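Long-range contacts in chitinase (PDB 5GZT), which probably hydrolyses internal beta-1,4 linkages between N-acetylglucosamine units in chitin and chitodextrins: residues G369-E373 and A415-I419; L393-N397 and K439-Q443; P771-T777 and N828-N833; A794-I798 and G854-G860; M968-Y972 and H982-V986. One frame throughout, in Å; residues are numbered along the deposited sequence.

Contact 1 of 5, residues G369-E373 and A415-I419; sequences GWEAE and AWGVI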
# COMPACT_ATOMS: atom_id res chain seq x y z
N GLY B 369 -4.67 -14.47 -10.37
CA GLY B 369 -5.84 -13.62 -10.47
C GLY B 369 -7.03 -14.47 -10.84
O GLY B 369 -6.92 -15.70 -10.96
N TRP B 370 -8.17 -13.83 -11.07
CA TRP B 370 -9.40 -14.53 -11.33
C TRP B 370 -9.25 -15.24 -12.63
O TRP B 370 -8.70 -14.68 -13.59
CB TRP B 370 -10.59 -13.54 -11.41
CG TRP B 370 -11.87 -14.22 -11.62
CD1 TRP B 370 -12.61 -14.28 -12.78
CD2 TRP B 370 -12.60 -14.97 -10.64
NE1 TRP B 370 -13.74 -15.01 -12.58
CE2 TRP B 370 -13.77 -15.45 -11.28
CE3 TRP B 370 -12.40 -15.24 -9.28
CZ2 TRP B 370 -14.72 -16.20 -10.62
CZ3 TRP B 370 -13.32 -16.01 -8.63
CH2 TRP B 370 -14.47 -16.50 -9.30
N GLU B 371 -9.70 -16.49 -12.67
CA GLU B 371 -9.65 -17.30 -13.87
C GLU B 371 -8.22 -17.61 -14.39
O GLU B 371 -8.05 -18.02 -15.54
CB GLU B 371 -10.49 -16.59 -14.97
CG GLU B 371 -10.93 -17.46 -16.13
CD GLU B 371 -12.34 -17.14 -16.67
OE1 GLU B 371 -12.74 -15.95 -16.65
OE2 GLU B 371 -13.04 -18.10 -17.10
N ALA B 372 -7.20 -17.37 -13.58
CA ALA B 372 -5.83 -17.67 -13.96
C ALA B 372 -5.56 -19.12 -13.59
O ALA B 372 -5.60 -19.51 -12.40
CB ALA B 372 -4.84 -16.79 -13.26
N GLU B 373 -5.31 -19.90 -14.63
CA GLU B 373 -5.03 -21.36 -14.57
C GLU B 373 -3.57 -21.65 -14.29
O GLU B 373 -2.68 -20.73 -14.44
CB GLU B 373 -5.34 -21.98 -15.93
CG GLU B 373 -6.77 -21.70 -16.37
CD GLU B 373 -7.17 -22.33 -17.69
OE1 GLU B 373 -8.37 -22.70 -17.72
OE2 GLU B 373 -6.34 -22.39 -18.67
N ALA B 415 -12.51 -21.97 -6.97
CA ALA B 415 -13.64 -21.05 -7.13
C ALA B 415 -14.79 -21.77 -7.79
O ALA B 415 -15.45 -21.20 -8.64
CB ALA B 415 -13.23 -19.81 -7.94
N TRP B 416 -14.95 -23.04 -7.43
CA TRP B 416 -15.99 -23.95 -7.93
C TRP B 416 -15.99 -24.22 -9.43
O TRP B 416 -16.99 -23.99 -10.08
CB TRP B 416 -17.36 -23.49 -7.39
CG TRP B 416 -17.31 -23.16 -5.90
CD1 TRP B 416 -17.42 -21.92 -5.31
CD2 TRP B 416 -17.09 -24.09 -4.83
NE1 TRP B 416 -17.29 -22.02 -3.94
CE2 TRP B 416 -17.09 -23.34 -3.62
CE3 TRP B 416 -16.89 -25.48 -4.78
CZ2 TRP B 416 -16.91 -23.95 -2.36
CZ3 TRP B 416 -16.70 -26.09 -3.52
CH2 TRP B 416 -16.70 -25.32 -2.33
N GLY B 417 -14.88 -24.73 -9.98
CA GLY B 417 -14.80 -25.09 -11.40
C GLY B 417 -14.23 -24.07 -12.38
O GLY B 417 -13.95 -24.39 -13.54
N VAL B 418 -13.99 -22.85 -11.91
CA VAL B 418 -13.42 -21.78 -12.71
C VAL B 418 -12.00 -22.12 -13.13
O VAL B 418 -11.57 -21.84 -14.28
CB VAL B 418 -13.45 -20.44 -11.93
CG1 VAL B 418 -12.68 -19.34 -12.66
CG2 VAL B 418 -14.89 -20.03 -11.66
N ILE B 419 -11.26 -22.69 -12.17
CA ILE B 419 -9.96 -23.23 -12.41
C ILE B 419 -9.91 -24.67 -11.91
O ILE B 419 -10.74 -25.12 -11.15
CB ILE B 419 -8.82 -22.43 -11.76
CG1 ILE B 419 -8.89 -22.53 -10.22
CG2 ILE B 419 -8.87 -20.98 -12.23
CD1 ILE B 419 -7.73 -21.96 -9.46
O HOH W 1 -12.86 -20.78 -16.63
O HOH W 2 -10.37 -23.63 -16.42
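The CA atoms of Glu371 and Val418 lie 6.0 Å apart and those of Glu373 and Ile419 5.7 Å, with the 369-373 backbone folded into a type II turn from Gly369 to Ala372. No direct hydrogen bond joins the segments. Trp370 has CG anti to its backbone N (chi1 -177°), which carries the six-membered part of the indole toward 415-419. Its CH2 comes 3.8 Å from Ala415 CB, and CZ2 comes 4.0 Å from Val418 CG2. The Trp370 and Val418 side chains cross at about a right angle. The other branch of Val418 turns to the turn backbone, with CG1 3.8 Å from Glu371 CA. Ile419 sends CG2 to the carbonyl of Ala372, 3.6 Å from its O. Tyr410 touches both Trp370 and Ala415 from the loop after strand 403-407. Polar linkage runs through water. Val418 O accepts from two waters: one also donates to Glu371 OE2, and the other to Glu373 OE1, 2.6 Å away. The direct meeting is thus made by apolar side chains, without hydrogen bonds, while water ties two acidic side chains to one carbonyl. Each water donates at both ends, so acceptors that could not bond to each other are joined.

Contact 2 of 5, residues L393-N397 and K439-Q443; sequences LDFMN and KLDAQ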
# COMPACT_ATOMS: atom_id res chain seq x y z
N LEU B 393 11.18 -16.27 -10.02
CA LEU B 393 12.36 -15.45 -9.75
C LEU B 393 12.93 -14.80 -11.01
O LEU B 393 13.35 -13.62 -11.02
CB LEU B 393 13.43 -16.20 -8.91
CG LEU B 393 13.25 -16.05 -7.37
CD1 LEU B 393 12.14 -16.97 -6.84
CD2 LEU B 393 14.56 -16.27 -6.62
N ASP B 394 12.91 -15.53 -12.12
CA ASP B 394 13.34 -14.92 -13.41
C ASP B 394 12.55 -13.67 -13.78
O ASP B 394 13.15 -12.62 -14.22
CB ASP B 394 13.23 -15.94 -14.57
CG ASP B 394 14.29 -17.08 -14.46
OD1 ASP B 394 15.39 -16.78 -13.95
OD2 ASP B 394 13.99 -18.24 -14.81
N PHE B 395 11.22 -13.79 -13.62
CA PHE B 395 10.31 -12.65 -13.91
C PHE B 395 10.69 -11.47 -13.07
O PHE B 395 10.99 -10.35 -13.63
CB PHE B 395 8.87 -13.05 -13.68
CG PHE B 395 7.88 -12.14 -14.36
CD1 PHE B 395 7.63 -10.86 -13.84
CD2 PHE B 395 7.23 -12.54 -15.52
CE1 PHE B 395 6.73 -10.01 -14.48
CE2 PHE B 395 6.31 -11.70 -16.12
CZ PHE B 395 6.10 -10.43 -15.62
N MET B 396 10.79 -11.74 -11.75
CA MET B 396 11.13 -10.72 -10.75
C MET B 396 12.42 -10.01 -11.11
O MET B 396 12.50 -8.75 -11.15
CB MET B 396 11.21 -11.34 -9.34
CG MET B 396 11.34 -10.34 -8.20
SD MET B 396 11.72 -11.05 -6.58
CE MET B 396 13.50 -10.96 -6.76
N ASN B 397 13.44 -10.84 -11.38
CA ASN B 397 14.76 -10.33 -11.79
C ASN B 397 14.78 -9.68 -13.13
O ASN B 397 15.44 -8.61 -13.29
CB ASN B 397 15.81 -11.45 -11.77
CG ASN B 397 16.02 -11.95 -10.39
OD1 ASN B 397 16.00 -13.17 -10.11
ND2 ASN B 397 16.15 -11.01 -9.48
N LYS B 439 14.19 -19.77 -2.07
CA LYS B 439 14.93 -19.26 -3.20
C LYS B 439 15.22 -17.77 -3.10
O LYS B 439 16.27 -17.28 -3.62
CB LYS B 439 14.21 -19.59 -4.49
CG LYS B 439 13.99 -21.09 -4.70
CD LYS B 439 13.87 -21.36 -6.18
CE LYS B 439 13.68 -22.84 -6.46
NZ LYS B 439 15.00 -23.52 -6.57
N LEU B 440 14.29 -17.02 -2.48
CA LEU B 440 14.43 -15.57 -2.46
C LEU B 440 15.49 -15.26 -1.44
O LEU B 440 16.33 -14.41 -1.68
CB LEU B 440 13.10 -14.81 -2.17
CG LEU B 440 12.04 -14.80 -3.30
CD1 LEU B 440 10.64 -14.46 -2.76
CD2 LEU B 440 12.45 -13.80 -4.35
N ASP B 441 15.44 -15.95 -0.32
CA ASP B 441 16.52 -15.81 0.70
C ASP B 441 17.90 -16.15 0.14
O ASP B 441 18.87 -15.39 0.36
CB ASP B 441 16.21 -16.69 1.92
CG ASP B 441 15.04 -16.16 2.74
OD1 ASP B 441 14.75 -14.93 2.67
OD2 ASP B 441 14.43 -16.96 3.46
N ALA B 442 17.97 -17.26 -0.61
CA ALA B 442 19.21 -17.71 -1.25
C ALA B 442 19.75 -16.56 -2.05
O ALA B 442 20.87 -16.09 -1.83
CB ALA B 442 18.93 -18.91 -2.15
N GLN B 443 18.91 -16.01 -2.92
CA GLN B 443 19.37 -14.96 -3.79
C GLN B 443 19.84 -13.70 -3.07
O GLN B 443 20.71 -12.95 -3.56
CB GLN B 443 18.25 -14.63 -4.78
CG GLN B 443 18.61 -13.49 -5.71
CD GLN B 443 17.65 -13.34 -6.86
OE1 GLN B 443 16.99 -14.28 -7.28
NE2 GLN B 443 17.53 -12.13 -7.33
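Leu393, Gln443 and Leu440 bury the most surface where helices 382-398 and 425-447 meet. The short axes come no nearer than 12.1 Å and lie 47° apart, so long side chains have to bridge the gap. Leu393 points toward the other helix. Its CG lies 3.9 Å from Leu440 CD2, and its CD1 is close to the same methyl. Its CD2 reaches the backbone, 3.6 Å from Lys439 O, and also rests 4.0 Å from Lys439 CB. Beyond CB, Lys439 turns off: its amine forms a salt bridge with Glu386, about two turns earlier on the helix of Leu393. Leu440 offers CD2 to a second partner, Met396, whose SD is 3.6 Å away. The Met396 chain runs out extended and bends only at its last torsion (chi3 90°), which keeps the CE methyl beside the same CD2. Gln443 is extended too, with CG anti to its backbone N (chi1 177°). It passes Leu393 in the opposite direction and brings its amide up to that of Asn397, the two planes 35° apart. Underneath, Leu393 and Met396 rest on Ile404 of strand 403-407, and Tyr451 touches Leu440 and Met396. The pair belongs to the outer helix layer of the TIM barrel, each helix following a neighbouring barrel strand. Chemistry is graded across it: Leu393 and Met396 pack against strand 403-407, with Leu440 beside them, and the two amides meet at the more exposed margin, where polar groups cost less to bring together.

Contact 3 of 5, residues P771-T777 and N828-N833; sequences PGWVDWT and NPDDAN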
# COMPACT_ATOMS: atom_id res chain seq x y z
N PRO B 771 3.06 48.24 -22.26
CA PRO B 771 4.46 48.52 -22.09
C PRO B 771 4.75 49.94 -22.53
O PRO B 771 4.33 50.39 -23.60
CB PRO B 771 5.12 47.52 -22.99
CG PRO B 771 4.14 47.14 -24.00
CD PRO B 771 2.80 47.26 -23.33
N GLY B 772 5.44 50.69 -21.65
CA GLY B 772 5.78 52.06 -21.91
C GLY B 772 6.95 52.28 -22.88
O GLY B 772 7.21 53.42 -23.27
N TRP B 773 7.67 51.22 -23.21
CA TRP B 773 8.78 51.23 -24.14
C TRP B 773 8.30 50.99 -25.55
O TRP B 773 9.13 50.89 -26.41
CB TRP B 773 9.87 50.22 -23.77
CG TRP B 773 9.31 48.78 -23.41
CD1 TRP B 773 9.06 47.71 -24.26
CD2 TRP B 773 8.95 48.33 -22.10
NE1 TRP B 773 8.57 46.65 -23.54
CE2 TRP B 773 8.47 47.01 -22.22
CE3 TRP B 773 8.95 48.93 -20.85
CZ2 TRP B 773 8.02 46.27 -21.12
CZ3 TRP B 773 8.50 48.21 -19.79
CH2 TRP B 773 8.03 46.89 -19.92
N VAL B 774 6.99 50.92 -25.78
CA VAL B 774 6.34 51.02 -27.07
C VAL B 774 5.82 52.43 -27.18
O VAL B 774 5.18 52.93 -26.27
CB VAL B 774 5.20 49.98 -27.22
CG1 VAL B 774 4.34 50.26 -28.43
CG2 VAL B 774 5.71 48.54 -27.33
N ASP B 775 6.13 53.11 -28.29
CA ASP B 775 5.59 54.42 -28.61
C ASP B 775 4.23 54.24 -29.22
O ASP B 775 4.10 54.09 -30.46
CB ASP B 775 6.55 55.09 -29.60
CG ASP B 775 6.20 56.53 -29.91
OD1 ASP B 775 5.20 57.09 -29.46
OD2 ASP B 775 7.01 57.13 -30.64
N TRP B 776 3.20 54.25 -28.37
CA TRP B 776 1.86 53.89 -28.80
C TRP B 776 1.27 54.86 -29.83
O TRP B 776 0.58 54.42 -30.76
CB TRP B 776 0.87 53.67 -27.63
CG TRP B 776 1.24 52.41 -26.89
CD1 TRP B 776 2.11 52.29 -25.85
CD2 TRP B 776 0.92 51.12 -27.31
NE1 TRP B 776 2.34 50.96 -25.59
CE2 TRP B 776 1.60 50.22 -26.47
CE3 TRP B 776 0.15 50.61 -28.38
CZ2 TRP B 776 1.48 48.86 -26.60
CZ3 TRP B 776 0.03 49.25 -28.50
CH2 TRP B 776 0.67 48.39 -27.59
N THR B 777 1.49 56.14 -29.63
CA THR B 777 1.04 57.16 -30.58
C THR B 777 1.43 56.80 -32.03
O THR B 777 0.61 56.93 -32.91
CB THR B 777 1.54 58.56 -30.20
OG1 THR B 777 1.15 58.84 -28.86
CG2 THR B 777 0.91 59.64 -31.06
N ASN B 828 12.78 57.19 -23.80
CA ASN B 828 11.54 56.43 -23.65
C ASN B 828 10.34 57.36 -23.72
O ASN B 828 10.31 58.40 -23.06
CB ASN B 828 11.53 55.65 -22.35
CG ASN B 828 10.53 54.56 -22.39
OD1 ASN B 828 10.73 53.55 -23.05
ND2 ASN B 828 9.39 54.82 -21.77
N PRO B 829 9.38 57.02 -24.57
CA PRO B 829 8.29 57.91 -24.90
C PRO B 829 7.15 57.99 -23.86
O PRO B 829 6.01 57.88 -24.20
CB PRO B 829 7.78 57.33 -26.22
CG PRO B 829 8.01 55.87 -26.08
CD PRO B 829 9.32 55.77 -25.33
N ASP B 830 7.49 58.36 -22.62
CA ASP B 830 6.53 58.34 -21.50
C ASP B 830 5.56 59.43 -21.67
O ASP B 830 4.34 59.16 -21.68
CB ASP B 830 7.26 58.39 -20.15
CG ASP B 830 8.00 57.13 -19.86
OD1 ASP B 830 7.34 56.04 -19.71
OD2 ASP B 830 9.26 57.18 -19.80
N ASP B 831 6.02 60.67 -21.92
CA ASP B 831 5.04 61.73 -22.08
C ASP B 831 4.06 61.50 -23.23
O ASP B 831 2.88 61.80 -23.10
CB ASP B 831 5.72 63.09 -22.35
CG ASP B 831 6.30 63.73 -21.11
OD1 ASP B 831 5.90 63.45 -19.95
OD2 ASP B 831 7.15 64.61 -21.29
N ALA B 832 4.56 61.07 -24.39
CA ALA B 832 3.65 60.74 -25.52
C ALA B 832 2.67 59.62 -25.12
O ALA B 832 1.50 59.69 -25.42
CB ALA B 832 4.42 60.33 -26.76
N ASN B 833 3.19 58.59 -24.48
CA ASN B 833 2.28 57.51 -23.95
C ASN B 833 1.25 58.02 -22.97
O ASN B 833 0.12 57.55 -23.03
CB ASN B 833 3.04 56.38 -23.35
CG ASN B 833 3.69 55.54 -24.40
OD1 ASN B 833 3.18 55.49 -25.53
ND2 ASN B 833 4.73 54.79 -24.02
O HOH W 3 3.34 57.40 -27.59
O HOH W 4 0.76 60.91 -27.72
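Asn833 reaches from helix 830-843 into the loop 771-777 and engages it with both ends of its amide. From CB the side chain swings with CG anti to the carbonyl carbon (chi1 -74°), which brings CG to 3.5 Å from Val774 O. OD1 accepts from Trp776 N at 3.1 Å, in the carbonyl plane and nearly straight (162°). The same OD1 meets the edge of the Trp776 ring, 3.4 Å from CD1, and accepts a hydrogen bond from a water that also donates to Asp775 OD1. ND2 donates to Val774 O at 3.0 Å, with that oxygen in the amide plane, and it is also bonded to Tyr793 OH. Asn828 adds a second polar link: its ND2 donates to Gly772 O at 3.0 Å, arriving from above the carbonyl plane, and also to Asp830 OD2. Between these asparagines Pro829 lays its ring on the loop, CG 3.8 Å from Asp775 CA. The loop leaves the first barrel strand, 765-771, and Gly772 is backbone-bonded to Ala794 in the next, 790-799. Helix 830-843 starts against this loop, and Tyr793 of strand 790-799 bonds both Asn833 and Asp830.

Contact 4 of 5, residues A794-I798 and G854-G860; sequences AFARI and GGWAAEG. With FMT (formic acid), chain I.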
# COMPACT_ATOMS: atom_id res chain seq x y z
N ALA B 794 3.43 49.92 -17.60
CA ALA B 794 4.71 49.41 -17.18
C ALA B 794 5.84 50.30 -17.80
O ALA B 794 5.84 50.44 -18.99
CB ALA B 794 4.83 48.01 -17.74
N PHE B 795 6.69 50.99 -17.04
CA PHE B 795 6.63 51.07 -15.60
C PHE B 795 7.13 52.45 -15.21
O PHE B 795 7.75 53.14 -16.01
CB PHE B 795 7.53 50.09 -14.93
CG PHE B 795 7.20 48.64 -15.11
CD1 PHE B 795 6.30 48.03 -14.27
CD2 PHE B 795 7.99 47.82 -15.95
CE1 PHE B 795 6.02 46.66 -14.38
CE2 PHE B 795 7.74 46.46 -16.05
CZ PHE B 795 6.74 45.86 -15.26
N ALA B 796 6.82 52.85 -13.97
CA ALA B 796 7.58 53.87 -13.25
C ALA B 796 8.62 53.16 -12.38
O ALA B 796 8.51 51.97 -12.13
CB ALA B 796 6.67 54.73 -12.42
N ARG B 797 9.63 53.86 -11.96
CA ARG B 797 10.76 53.27 -11.22
C ARG B 797 11.04 54.10 -10.04
O ARG B 797 10.39 55.16 -9.85
CB ARG B 797 12.01 53.16 -12.11
CG ARG B 797 11.80 52.19 -13.29
CD ARG B 797 11.98 50.82 -12.71
NE ARG B 797 11.32 49.75 -13.40
CZ ARG B 797 11.89 48.86 -14.23
NH1 ARG B 797 13.13 48.99 -14.69
NH2 ARG B 797 11.16 47.86 -14.65
N ILE B 798 11.92 53.63 -9.19
CA ILE B 798 12.22 54.31 -7.97
C ILE B 798 13.70 54.73 -8.05
O ILE B 798 14.62 53.89 -8.21
CB ILE B 798 12.02 53.42 -6.80
CG1 ILE B 798 10.56 52.93 -6.69
CG2 ILE B 798 12.41 54.10 -5.47
CD1 ILE B 798 10.35 51.81 -5.62
N GLY B 854 7.69 49.58 -10.50
CA GLY B 854 8.60 48.49 -10.29
C GLY B 854 8.81 47.65 -11.50
O GLY B 854 9.07 48.19 -12.60
N GLY B 855 8.61 46.34 -11.31
CA GLY B 855 8.85 45.36 -12.37
C GLY B 855 10.18 44.70 -12.18
O GLY B 855 10.88 44.88 -11.14
N TRP B 856 10.56 43.94 -13.19
CA TRP B 856 11.72 43.02 -13.13
C TRP B 856 12.99 43.84 -12.97
O TRP B 856 13.18 44.82 -13.66
CB TRP B 856 11.82 42.20 -14.43
CG TRP B 856 13.07 41.36 -14.41
CD1 TRP B 856 14.28 41.64 -15.07
CD2 TRP B 856 13.32 40.24 -13.59
NE1 TRP B 856 15.21 40.74 -14.69
CE2 TRP B 856 14.67 39.85 -13.81
CE3 TRP B 856 12.54 39.50 -12.70
CZ2 TRP B 856 15.25 38.73 -13.19
CZ3 TRP B 856 13.07 38.41 -12.08
CH2 TRP B 856 14.45 38.00 -12.33
N ALA B 857 13.81 43.48 -12.00
CA ALA B 857 15.09 44.18 -11.66
C ALA B 857 14.91 45.58 -11.16
O ALA B 857 15.87 46.29 -11.08
CB ALA B 857 16.07 44.19 -12.86
N ALA B 858 13.68 46.00 -10.79
CA ALA B 858 13.46 47.39 -10.44
C ALA B 858 13.86 47.50 -8.98
O ALA B 858 13.37 46.74 -8.09
CB ALA B 858 12.04 47.80 -10.64
N GLU B 859 14.75 48.45 -8.74
CA GLU B 859 15.33 48.70 -7.38
C GLU B 859 14.57 49.69 -6.54
O GLU B 859 13.72 50.40 -7.03
CB GLU B 859 16.81 49.12 -7.52
CG GLU B 859 17.55 48.04 -8.37
CD GLU B 859 19.09 48.10 -8.45
OE1 GLU B 859 19.50 48.64 -9.56
OE2 GLU B 859 19.81 47.54 -7.48
N GLY B 860 14.88 49.73 -5.26
CA GLY B 860 14.36 50.75 -4.38
C GLY B 860 13.33 50.36 -3.36
O GLY B 860 13.16 51.07 -2.37
C FMT I . 17.07 49.10 -2.96
O1 FMT I . 17.17 48.42 -4.04
O2 FMT I . 16.12 48.93 -1.98
O HOH W 5 14.43 46.68 -15.02
O HOH W 6 11.63 45.44 -16.13
O HOH W 7 12.82 51.03 -9.39
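Arg797 grips Gly854 O side-on with two nitrogens, NE and NH2, each 2.9 Å from that oxygen. Both donors arrive from the same face of the carbonyl, and the oxygen lies near the guanidinium plane. Ala858 CB lies over one face of the guanidinium, 3.5 Å from NE. The same Gly854 oxygen sits over the Phe795 ring, 3.2 Å from CG. Gly855 CA follows it across that face as a CH-pi contact, 3.9 Å from the ring centroid. Between the two strands, Gly854 N donates to Ala796 O at 3.0 Å. Further along, Ile798 CB packs 3.5 Å from Glu859 O. The chain of Arg797 bends at chi2 (-79°), which brings the guanidinium to Gly854 O and against Ala858 CB. A second shell holds the arginine. Two waters link NH1 and NH2 separately to Trp856 O, and a third joins Ile798 N to Glu859 O. Beyond the segments, NH1 forms a salt bridge with Asp809, and Trp812 makes a cation-pi contact. A formate, probably from the crystallisation liquor, accepts from Gly860 N and Asp863 N at the start of helix 861-864. Strands 790-799 and 848-854 are adjacent parallel barrel strands. The Ser-x-Gly-Gly sequence that ends at Gly855 and the cis peptide before Phe795 fit a glycosyl hydrolase family 18 TIM barrel, here at the carboxy-terminal ends of its second and third strands.

Contact 5 of 5, residues M968-Y972 and H982-V986; sequences MTYDY and HQASV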
# COMPACT_ATOMS: atom_id res chain seq x y z
N MET B 968 0.70 36.40 -11.24
CA MET B 968 1.49 36.05 -12.42
C MET B 968 1.48 34.50 -12.56
O MET B 968 2.46 33.83 -12.23
CB MET B 968 2.93 36.66 -12.29
CG MET B 968 2.84 38.21 -12.43
SD MET B 968 4.50 38.98 -12.33
CE MET B 968 4.97 38.79 -10.65
N THR B 969 0.35 33.99 -13.05
CA THR B 969 0.09 32.55 -13.18
C THR B 969 0.70 32.15 -14.55
O THR B 969 -0.01 31.84 -15.56
CB THR B 969 -1.44 32.31 -13.10
OG1 THR B 969 -2.10 33.26 -13.94
CG2 THR B 969 -1.92 32.43 -11.65
N TYR B 970 2.03 32.26 -14.59
CA TYR B 970 2.84 32.01 -15.80
C TYR B 970 4.31 31.98 -15.43
O TYR B 970 4.63 32.06 -14.25
CB TYR B 970 2.45 32.92 -16.95
CG TYR B 970 2.45 34.40 -16.65
CD1 TYR B 970 3.65 35.09 -16.35
CD2 TYR B 970 1.30 35.13 -16.72
CE1 TYR B 970 3.65 36.48 -16.13
CE2 TYR B 970 1.28 36.49 -16.46
CZ TYR B 970 2.44 37.15 -16.17
OH TYR B 970 2.32 38.45 -15.97
N ASP B 971 5.23 31.72 -16.37
CA ASP B 971 6.65 31.51 -16.06
C ASP B 971 6.92 30.43 -15.06
O ASP B 971 7.93 30.49 -14.34
CB ASP B 971 7.31 32.78 -15.50
CG ASP B 971 7.24 33.97 -16.43
OD1 ASP B 971 7.30 33.81 -17.65
OD2 ASP B 971 7.12 35.12 -15.91
N TYR B 972 6.05 29.42 -14.99
CA TYR B 972 6.25 28.33 -14.06
C TYR B 972 7.51 27.45 -14.34
O TYR B 972 8.07 26.85 -13.42
CB TYR B 972 5.04 27.40 -14.07
CG TYR B 972 3.67 28.02 -13.75
CD1 TYR B 972 3.50 28.94 -12.73
CD2 TYR B 972 2.52 27.50 -14.36
CE1 TYR B 972 2.25 29.46 -12.46
CE2 TYR B 972 1.28 27.99 -14.08
CZ TYR B 972 1.15 28.95 -13.08
OH TYR B 972 -0.09 29.45 -12.80
N HIS B 982 4.47 22.72 -18.64
CA HIS B 982 3.63 23.84 -19.05
C HIS B 982 4.03 25.06 -18.19
O HIS B 982 4.10 24.95 -16.91
CB HIS B 982 2.21 23.52 -18.79
CG HIS B 982 1.70 22.35 -19.57
ND1 HIS B 982 1.62 22.35 -20.95
CD2 HIS B 982 1.15 21.18 -19.15
CE1 HIS B 982 1.11 21.20 -21.35
NE2 HIS B 982 0.78 20.49 -20.28
N GLN B 983 4.37 26.13 -18.87
CA GLN B 983 4.80 27.40 -18.20
C GLN B 983 3.64 28.25 -17.67
O GLN B 983 3.87 29.07 -16.79
CB GLN B 983 5.68 28.27 -19.11
CG GLN B 983 5.01 28.91 -20.33
CD GLN B 983 4.94 30.45 -20.31
OE1 GLN B 983 5.09 31.13 -19.23
NE2 GLN B 983 4.64 31.00 -21.48
N ALA B 984 2.42 28.00 -18.15
CA ALA B 984 1.27 28.82 -17.88
C ALA B 984 -0.06 28.07 -17.75
O ALA B 984 -1.14 28.66 -17.91
CB ALA B 984 1.15 29.84 -18.98
N SER B 985 -0.01 26.77 -17.44
CA SER B 985 -1.25 25.97 -17.55
C SER B 985 -2.30 26.37 -16.53
O SER B 985 -1.99 26.54 -15.33
CB SER B 985 -0.95 24.49 -17.37
OG SER B 985 -0.31 24.23 -16.15
N VAL B 986 -3.55 26.45 -16.98
CA VAL B 986 -4.65 26.76 -16.10
C VAL B 986 -4.98 25.68 -15.07
O VAL B 986 -5.17 26.05 -13.88
CB VAL B 986 -5.85 27.31 -16.85
CG1 VAL B 986 -6.17 26.52 -18.10
CG2 VAL B 986 -7.06 27.44 -15.94
O HOH W 8 -1.58 29.60 -15.09
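Gln983 O accepts from Tyr972 N at 2.8 Å, the shortest direct bond between the segments and nearly straight (169°). The donor lies in the carbonyl plane, on a lone pair. Tyr970 CA adds a CA-H...O contact to the same oxygen at 3.3 Å. The oxygen also crowds the root of the Tyr972 ring, 3.2 Å from its CG. The Gln983 side chain supplies the second bond: OE1 accepts from Asp971 N at 2.9 Å, in its carbonyl plane. To reach it the chain bends at chi2 (114°) and runs alongside Asp971, the amide and carboxylate planes 14° apart. Asp971 finds its polar partners outside: OD1 bonds Tyr1022 OH and forms a salt bridge with Arg1024. Carbon packing is light: Tyr970 CB rests 3.9 Å from Ala984 CB. The Tyr972 ring meets His982 O and Ser985 O at its edge, in plane, while Tyr970 CA sits over the centre of one face. Phe996 packs against this ring with its plane nearly parallel. Tyr972 OH bonds a water that also lies 2.8 Å from Thr969 O. Met-Thr-Tyr-Asp just after the sixth barrel strand is a familiar family 18 sequence. One glutamine thus serves two successive backbone N-H groups, one with its side-chain OE1 and one with its backbone O. Both are satisfied without a regular strand pairing, which is consistent with a defined loop shape around Asp971.

In the fold
Contacts 1 and 2 belong to the first family 18 domain, and contacts 3, 4 and 5 to the second. Contacts 4 and 5 are buried; the other three are partly exposed. Contacts 3 and 4 share strand 790-799 and touch directly, Gly772 against Ala794 and Trp773 against Phe795. Contact 5 lies on the same barrel, its nearest atoms about 8 Å from contact 4. The turn in contact 1 carries almost the same sequence as the one in contact 4, each after the third strand of its barrel. In contact 1 the partner is a short weak helix and the loop after it, and water makes the polar links. Contact 2, on the helical layer, is largely apolar. Contacts 3 to 5 rely on direct bonds to backbone groups.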